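Local coordinates for protein glycerol Dehydrogenase (Unidentified, PDB 5XN8) that catalyses the NAD-dependent oxidation of glycerol to dihydroxyacetone and very probably also oxidises 1,2-propanediol and 2,3-butanediol, at residues Ala17-Gly22 with Gly45-Asn50; Ala23-Leu28 with His55-His60. All blocks are in the same frame, centred on the assembly; numbering follows the deposited sequence.

Contact 1 (Ala17-Gly22 with Gly45-Asn50); sequences ASTLFG and GDKVLN
Val48 holds CG1 anti to its backbone N (chi1 167°), which leaves CG2 beside that nitrogen, and the two methyls divide the work against Ala17-Gly22. CG2 lies 3.6 Å from the carbonyl O of Ser18 and also meets Ser18 CB, whereas CG1 comes to the edge of the Phe21 ring, near its plane, 4.0 Å from CE1. In Thr19, chi1 of 49° turns OG1 back to the carbonyl of Asp16 and puts CG2 anti to its own carbonyl carbon. That methyl meets Lys47 where the side chain leaves the backbone, 3.7 Å from Lys47 O and 3.9 Å from Lys47 CB. Further along, Lys47 bends at chi3, and its CD passes 3.8 Å from Ser18 OG, a hydroxyl already hydrogen-bonded to Asp153 OD2. The polar link is a single water, which donates to Ser18 O at 3.0 Å and to Val48 O at 2.8 Å and so bridges the short helix 17-20 to helix 38-54. Phe21 carries the packing on to strands 111-115 and 149-153 of the parallel sheet. The direct touching is thus mostly methyl and methylene against carbonyl and ring edge, while the water supplies the protons that link two carbonyl oxygens, both acceptors and unable to bond each other.

Contact 2 (Ala23-Leu28 with His55-His60); sequences AYAKNL and HDISLH
His55, just past helix 38-54, lays a face of its imidazole against the start of helix 22-25: Ala23 N sits over the centre of the ring, 3.6 Å above its plane. With chi1 at -59° and chi2 at 91°, CG lies beside the His55 backbone N and the ring presents a face to Ala23. Its ND1 is hydrogen-bonded to the carbonyl of Gly51, one turn back in the helix, which fixes the rotation of the imidazole. Lys26 reaches the same residue from another direction, its side chain running at about a right angle to that of His55. NZ comes in at the edge of the ring, near its plane, 3.6 Å from His55 CB, and makes a weak hydrogen bond of 3.4 Å to His55 O. Asp56 then carries the chain round with positive phi, and Ile57 points its side chain toward Ala23-Leu28. Its CD1 packs against the Lys26 backbone, 3.7 Å from N, and lies 4.0 Å from Lys26 CB and 4.4 Å from Ala25 CB. Ile57 also touches Leu52 and Phe32, so the side chain joins this helical segment to helix 38-54 and strand 31-36. From Ser58 the chain enters edge strand 58-63, bonded to strand 31-36. The contact therefore pairs a buried apolar contact at Ile57 with a more exposed polar one at Lys26 and His55, where the weak lysine bond probably contributes little to holding the segments together.

In the fold
Contacts 1 and 2 form one continuous patch, their centres 10 Å apart. Helices 17-20 and 22-25 follow each other along one side, while helix 38-54 runs into strand 58-63 on the other. They meet where Gly22 CA lies 3.6 Å from His55 ND1 and Gly22 O lies 3.9 Å from Ile57 CD1, and, between the later segments, Leu49 O lies 3.3 Å from Leu59 CD1. The patch belongs to the parallel-sheet domain, and both contacts also touch the second subunit. Contact 1 lies near the probable NAD-binding site: the Ser18 side chain is about 7 Å from that of Thr116, a probable NAD-binding residue. Contact 2 is structural, away from the known sites. The zinc ion, bound by Asp171, His254 and His271, involves neither contact.

Contact 1 (Ala17-Gly22 with Gly45-Asn50)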
loop_
_atom_site.group_PDB
_atom_site.type_symbol
_atom_site.label_atom_id
_atom_site.label_comp_id
_atom_site.label_asym_id
_atom_site.label_seq_id
_atom_site.Cartn_x
_atom_site.Cartn_y
_atom_site.Cartn_z
ATOM N N ALA A 17 32.445 30.128 6.773
ATOM C CA ALA A 17 32.217 30.686 5.439
ATOM C C ALA A 17 32.560 32.172 5.338
ATOM O O ALA A 17 32.926 32.647 4.264
ATOM C CB ALA A 17 30.782 30.446 4.997
ATOM N N SER A 18 32.471 32.903 6.444
ATOM C CA SER A 18 32.784 34.335 6.458
ATOM C C SER A 18 34.290 34.637 6.317
ATOM O O SER A 18 34.670 35.765 5.977
ATOM C CB SER A 18 32.219 34.996 7.718
ATOM O OG SER A 18 32.594 34.310 8.908
ATOM N N THR A 19 35.127 33.629 6.594
ATOM C CA THR A 19 36.579 33.702 6.404
ATOM C C THR A 19 37.090 32.918 5.177
ATOM O O THR A 19 38.283 32.974 4.874
ATOM C CB THR A 19 37.310 33.168 7.652
ATOM O OG1 THR A 19 36.755 31.896 8.021
ATOM C CG2 THR A 19 37.179 34.162 8.814
ATOM N N LEU A 20 36.202 32.199 4.481
ATOM C CA LEU A 20 36.558 31.396 3.305
ATOM C C LEU A 20 36.015 31.925 1.968
ATOM O O LEU A 20 36.372 31.392 0.914
ATOM C CB LEU A 20 36.068 29.951 3.504
ATOM C CG LEU A 20 36.767 29.120 4.577
ATOM C CD1 LEU A 20 36.021 27.802 4.762
ATOM C CD2 LEU A 20 38.229 28.871 4.225
ATOM N N PHE A 21 35.178 32.960 1.998
ATOM C CA PHE A 21 34.506 33.461 0.785
ATOM C C PHE A 21 35.381 34.390 -0.061
ATOM O O PHE A 21 34.976 34.768 -1.161
ATOM C CB PHE A 21 33.174 34.133 1.155
ATOM C CG PHE A 21 33.288 35.592 1.550
ATOM C CD1 PHE A 21 33.683 35.974 2.836
ATOM C CD2 PHE A 21 32.962 36.584 0.639
ATOM C CE1 PHE A 21 33.770 37.312 3.183
ATOM C CE2 PHE A 21 33.059 37.931 0.978
ATOM C CZ PHE A 21 33.456 38.296 2.254
ATOM N N GLY A 22 36.565 34.749 0.441
ATOM C CA GLY A 22 37.471 35.649 -0.261
ATOM C C GLY A 22 37.922 35.171 -1.631
ATOM O O GLY A 22 38.126 35.985 -2.535
ATOM N N GLY A 45 33.082 41.123 12.154
ATOM C CA GLY A 45 33.665 42.064 11.203
ATOM C C GLY A 45 35.169 41.920 11.070
ATOM O O GLY A 45 35.697 41.886 9.953
ATOM N N ASP A 46 35.854 41.827 12.210
ATOM C CA ASP A 46 37.318 41.724 12.229
ATOM C C ASP A 46 37.850 40.453 11.559
ATOM O O ASP A 46 38.905 40.503 10.912
ATOM C CB ASP A 46 37.848 41.840 13.669
ATOM C CG ASP A 46 37.661 43.237 14.251
ATOM O OD1 ASP A 46 38.066 44.209 13.579
ATOM O OD2 ASP A 46 37.135 43.379 15.389
ATOM N N LYS A 47 37.127 39.335 11.700
ATOM C CA LYS A 47 37.502 38.088 11.012
ATOM C C LYS A 47 37.332 38.187 9.496
ATOM O O LYS A 47 38.189 37.734 8.749
ATOM C CB LYS A 47 36.744 36.863 11.556
ATOM C CG LYS A 47 35.238 36.784 11.365
ATOM C CD LYS A 47 34.707 35.437 11.818
ATOM C CE LYS A 47 34.832 35.248 13.325
ATOM N NZ LYS A 47 34.102 34.041 13.798
ATOM N N VAL A 48 36.223 38.783 9.060
ATOM C CA VAL A 48 35.914 38.973 7.627
ATOM C C VAL A 48 36.975 39.821 6.943
ATOM O O VAL A 48 37.429 39.482 5.851
ATOM C CB VAL A 48 34.517 39.619 7.423
ATOM C CG1 VAL A 48 34.305 40.111 5.991
ATOM C CG2 VAL A 48 33.419 38.637 7.800
ATOM N N LEU A 49 37.354 40.920 7.587
ATOM C CA LEU A 49 38.390 41.803 7.062
ATOM C C LEU A 49 39.747 41.103 6.950
ATOM O O LEU A 49 40.422 41.241 5.933
ATOM C CB LEU A 49 38.513 43.076 7.912
ATOM C CG LEU A 49 37.309 44.028 7.889
ATOM C CD1 LEU A 49 37.422 45.070 8.994
ATOM C CD2 LEU A 49 37.145 44.697 6.531
ATOM N N ASN A 50 40.136 40.354 7.981
ATOM C CA ASN A 50 41.398 39.586 7.955
ATOM C C ASN A 50 41.426 38.533 6.840
ATOM O O ASN A 50 42.464 38.318 6.213
ATOM C CB ASN A 50 41.674 38.902 9.301
ATOM C CG ASN A 50 42.141 39.874 10.380
ATOM O OD1 ASN A 50 42.610 40.987 10.099
ATOM N ND2 ASN A 50 42.025 39.447 11.634
HETATM O O HOH W 1 36.941 37.026 4.531
#

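Contact 2 (Ala23-Leu28 with His55-His60)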
loop_
_atom_site.group_PDB
_atom_site.type_symbol
_atom_site.label_atom_id
_atom_site.label_comp_id
_atom_site.label_asym_id
_atom_site.label_seq_id
_atom_site.Cartn_x
_atom_site.Cartn_y
_atom_site.Cartn_z
ATOM N N ALA A 23 38.083 33.858 -1.780
ATOM C CA ALA A 23 38.469 33.250 -3.060
ATOM C C ALA A 23 37.518 33.651 -4.183
ATOM O O ALA A 23 37.952 34.054 -5.262
ATOM C CB ALA A 23 38.517 31.731 -2.929
ATOM N N TYR A 24 36.221 33.572 -3.905
ATOM C CA TYR A 24 35.195 33.901 -4.890
ATOM C C TYR A 24 34.990 35.412 -5.011
ATOM O O TYR A 24 34.721 35.915 -6.102
ATOM C CB TYR A 24 33.869 33.220 -4.546
ATOM C CG TYR A 24 33.950 31.705 -4.421
ATOM C CD1 TYR A 24 34.297 31.113 -3.215
ATOM C CD2 TYR A 24 33.640 30.864 -5.499
ATOM C CE1 TYR A 24 34.346 29.728 -3.072
ATOM C CE2 TYR A 24 33.691 29.485 -5.377
ATOM C CZ TYR A 24 34.047 28.914 -4.161
ATOM O OH TYR A 24 34.098 27.543 -4.017
ATOM N N ALA A 25 35.116 36.125 -3.891
ATOM C CA ALA A 25 34.954 37.583 -3.857
ATOM C C ALA A 25 36.029 38.310 -4.653
ATOM O O ALA A 25 35.737 39.289 -5.340
ATOM C CB ALA A 25 34.943 38.076 -2.414
ATOM N N LYS A 26 37.264 37.819 -4.568
ATOM C CA LYS A 26 38.396 38.338 -5.353
ATOM C C LYS A 26 38.088 38.547 -6.846
ATOM O O LYS A 26 38.542 39.534 -7.437
ATOM C CB LYS A 26 39.604 37.411 -5.185
ATOM C CG LYS A 26 40.859 37.818 -5.955
ATOM C CD LYS A 26 42.128 37.056 -5.568
ATOM C CE LYS A 26 41.934 35.780 -4.734
ATOM N NZ LYS A 26 43.206 35.403 -4.063
ATOM N N ASN A 27 37.331 37.624 -7.441
ATOM C CA ASN A 27 36.927 37.715 -8.854
ATOM C C ASN A 27 35.820 38.741 -9.134
ATOM O O ASN A 27 35.611 39.110 -10.291
ATOM C CB ASN A 27 36.476 36.337 -9.376
ATOM C CG ASN A 27 37.586 35.300 -9.339
ATOM O OD1 ASN A 27 37.457 34.263 -8.696
ATOM N ND2 ASN A 27 38.677 35.578 -10.022
ATOM N N LEU A 28 35.097 39.182 -8.102
ATOM C CA LEU A 28 34.051 40.213 -8.262
ATOM C C LEU A 28 34.626 41.627 -8.273
ATOM O O LEU A 28 34.185 42.475 -9.054
ATOM C CB LEU A 28 32.979 40.116 -7.165
ATOM C CG LEU A 28 31.959 38.977 -7.239
ATOM C CD1 LEU A 28 31.062 39.021 -6.020
ATOM C CD2 LEU A 28 31.137 39.049 -8.518
ATOM N N HIS A 55 43.363 37.112 0.983
ATOM C CA HIS A 55 43.268 36.944 -0.480
ATOM C C HIS A 55 43.608 38.224 -1.272
ATOM O O HIS A 55 43.210 38.353 -2.430
ATOM C CB HIS A 55 41.880 36.427 -0.903
ATOM C CG HIS A 55 41.505 35.105 -0.307
ATOM N ND1 HIS A 55 40.818 35.012 0.882
ATOM C CD2 HIS A 55 41.673 33.833 -0.746
ATOM C CE1 HIS A 55 40.591 33.739 1.162
ATOM N NE2 HIS A 55 41.104 33.003 0.192
ATOM N N ASP A 56 44.351 39.152 -0.666
ATOM C CA ASP A 56 44.806 40.385 -1.329
ATOM C C ASP A 56 43.645 41.224 -1.887
ATOM O O ASP A 56 43.536 41.451 -3.092
ATOM C CB ASP A 56 45.838 40.048 -2.419
ATOM C CG ASP A 56 46.694 41.243 -2.818
ATOM O OD1 ASP A 56 47.325 41.857 -1.931
ATOM O OD2 ASP A 56 46.718 41.573 -4.027
ATOM N N ILE A 57 42.777 41.657 -0.982
ATOM C CA ILE A 57 41.645 42.524 -1.313
ATOM C C ILE A 57 41.704 43.722 -0.371
ATOM O O ILE A 57 41.765 43.553 0.842
ATOM C CB ILE A 57 40.291 41.777 -1.165
ATOM C CG1 ILE A 57 40.311 40.462 -1.955
ATOM C CG2 ILE A 57 39.122 42.646 -1.628
ATOM C CD1 ILE A 57 39.001 39.714 -1.961
ATOM N N SER A 58 41.700 44.923 -0.944
ATOM C CA SER A 58 41.744 46.173 -0.175
ATOM C C SER A 58 40.366 46.454 0.422
ATOM O O SER A 58 39.356 46.232 -0.239
ATOM C CB SER A 58 42.181 47.334 -1.077
ATOM O OG SER A 58 42.159 48.569 -0.382
ATOM N N LEU A 59 40.324 46.933 1.666
ATOM C CA LEU A 59 39.060 47.138 2.384
ATOM C C LEU A 59 39.027 48.436 3.170
ATOM O O LEU A 59 40.044 48.895 3.679
ATOM C CB LEU A 59 38.826 46.008 3.387
ATOM C CG LEU A 59 38.747 44.576 2.867
ATOM C CD1 LEU A 59 39.318 43.565 3.854
ATOM C CD2 LEU A 59 37.319 44.229 2.466
ATOM N N HIS A 60 37.830 49.006 3.263
ATOM C CA HIS A 60 37.518 50.017 4.258
ATOM C C HIS A 60 36.207 49.630 4.958
ATOM O O HIS A 60 35.162 49.513 4.313
ATOM C CB HIS A 60 37.465 51.410 3.639
ATOM C CG HIS A 60 36.834 52.430 4.532
ATOM N ND1 HIS A 60 37.405 52.834 5.719
ATOM C CD2 HIS A 60 35.667 53.103 4.434
ATOM C CE1 HIS A 60 36.619 53.707 6.318
ATOM N NE2 HIS A 60 35.555 53.889 5.558
#